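Local atomic coordinates of GTPase activator-like protein (Chaetomium thermophilum, PDB entry 5HIU), a protein that probably activates a small GTPase as the fungal TSC2 protein, of which this chain is the helical N-terminal part. Residues D205-L210 / S242-K247. Sequence-based numbering, arbitrary orientation.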
# COMPACT_ATOMS: atom_id res chain seq x y z
N ASP A 205 -9.76 8.44 -13.26
CA ASP A 205 -8.46 8.99 -13.62
C ASP A 205 -7.72 9.57 -12.42
O ASP A 205 -6.49 9.61 -12.43
CB ASP A 205 -8.62 10.05 -14.71
CG ASP A 205 -7.33 10.31 -15.48
OD1 ASP A 205 -6.24 10.31 -14.87
OD2 ASP A 205 -7.40 10.52 -16.70
N VAL A 206 -8.43 10.03 -11.40
CA VAL A 206 -7.78 10.53 -10.19
C VAL A 206 -7.25 9.35 -9.38
O VAL A 206 -6.19 9.42 -8.76
CB VAL A 206 -8.73 11.38 -9.32
CG1 VAL A 206 -8.02 11.89 -8.06
CG2 VAL A 206 -9.25 12.57 -10.12
N ILE A 207 -7.99 8.25 -9.42
CA ILE A 207 -7.58 7.03 -8.75
C ILE A 207 -6.32 6.46 -9.39
O ILE A 207 -5.40 5.99 -8.70
CB ILE A 207 -8.73 6.01 -8.72
CG1 ILE A 207 -9.84 6.51 -7.78
CG2 ILE A 207 -8.24 4.65 -8.26
CD1 ILE A 207 -9.39 6.76 -6.35
N ALA A 208 -6.28 6.49 -10.71
CA ALA A 208 -5.06 6.15 -11.43
C ALA A 208 -3.93 7.01 -10.88
O ALA A 208 -2.87 6.49 -10.51
CB ALA A 208 -5.24 6.38 -12.91
N GLY A 209 -4.17 8.31 -10.75
CA GLY A 209 -3.16 9.20 -10.17
C GLY A 209 -2.80 8.82 -8.73
O GLY A 209 -1.63 8.79 -8.32
N LEU A 210 -3.82 8.54 -7.94
CA LEU A 210 -3.58 8.28 -6.55
C LEU A 210 -2.74 7.01 -6.41
O LEU A 210 -1.75 7.01 -5.71
CB LEU A 210 -4.89 8.17 -5.80
CG LEU A 210 -4.75 7.72 -4.36
CD1 LEU A 210 -3.79 8.59 -3.55
CD2 LEU A 210 -6.14 7.72 -3.74
N SER A 242 -12.40 0.66 -6.28
CA SER A 242 -11.76 -0.24 -7.25
C SER A 242 -10.46 0.26 -7.84
O SER A 242 -10.29 1.43 -8.09
CB SER A 242 -12.69 -0.56 -8.40
OG SER A 242 -11.99 -1.27 -9.41
N ILE A 243 -9.54 -0.68 -8.03
CA ILE A 243 -8.33 -0.50 -8.79
C ILE A 243 -8.64 -0.73 -10.29
O ILE A 243 -9.16 -1.78 -10.68
CB ILE A 243 -7.27 -1.53 -8.33
CG1 ILE A 243 -6.90 -1.28 -6.89
CG2 ILE A 243 -6.01 -1.46 -9.18
CD1 ILE A 243 -6.03 -2.38 -6.31
N PRO A 244 -8.31 0.24 -11.15
CA PRO A 244 -8.55 0.02 -12.56
C PRO A 244 -7.64 -1.07 -13.09
O PRO A 244 -6.56 -1.26 -12.55
CB PRO A 244 -8.17 1.36 -13.19
CG PRO A 244 -8.15 2.36 -12.08
CD PRO A 244 -7.76 1.58 -10.87
N THR A 245 -8.08 -1.76 -14.14
CA THR A 245 -7.36 -2.93 -14.66
C THR A 245 -5.88 -2.63 -14.98
O THR A 245 -5.00 -3.40 -14.61
CB THR A 245 -8.06 -3.54 -15.91
OG1 THR A 245 -8.08 -2.60 -16.99
CG2 THR A 245 -9.50 -3.98 -15.58
N ASN A 246 -5.62 -1.52 -15.65
CA ASN A 246 -4.24 -1.16 -16.04
C ASN A 246 -3.25 -0.83 -14.89
O ASN A 246 -2.06 -0.66 -15.13
CB ASN A 246 -4.28 0.00 -17.02
CG ASN A 246 -4.94 1.23 -16.43
OD1 ASN A 246 -5.79 1.13 -15.56
ND2 ASN A 246 -4.55 2.40 -16.92
N LYS A 247 -3.76 -0.73 -13.66
CA LYS A 247 -2.91 -0.51 -12.47
C LYS A 247 -2.56 -1.79 -11.71
O LYS A 247 -1.67 -1.80 -10.83
CB LYS A 247 -3.63 0.44 -11.50
CG LYS A 247 -3.91 1.81 -12.09
CD LYS A 247 -2.61 2.56 -12.31
CE LYS A 247 -2.76 3.65 -13.33
NZ LYS A 247 -1.42 3.94 -13.89
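With chi1 at -69°, Ile207 turns CG1 to the side of its own N and leaves the CG2 methyl opposite that N, where it faces Ser242 and Pro244. A kink at the second torsion of Lys247 (chi2 -68°) carries its CE methylene to Ala208. Two small van der Waals contacts result. Ile207 CG2 sits 3.8 Å from the carbonyl O of Ser242 and 4.1 Å from Pro244 CD. The side chains of Ile207 and Pro244 cross at about a right angle, and CD is the ring atom nearest the methyl. At the next residue of the helix, Ala208 CB lies 3.7 Å from Lys247 CE, and Ala208 CA is 3.9 Å from the same carbon. The lysine therefore lays its aliphatic part against the helix, while its charged end goes on to a salt bridge with Asp212, beyond the two segments on helix 204-219. That outside partner probably fixes the course of the lysine chain. Across the two segments the contact is mostly apolar and modest, burying 171 Å² in all. Ile207 is buried, with Phe199, Ala202 and Leu237 also against it; Ala208 and Lys247 remain partly exposed. Pro244 and Lys247 both touch Ile211, which extends the apolar seam along helix 204-219. The contact lies in the alpha-solenoid formed by the TSC2 N-terminal region: helix 204-219 has helix 139-163 against Val206 and Leu210, and meets the loop that leads from helix 224-240 into helix 245-261.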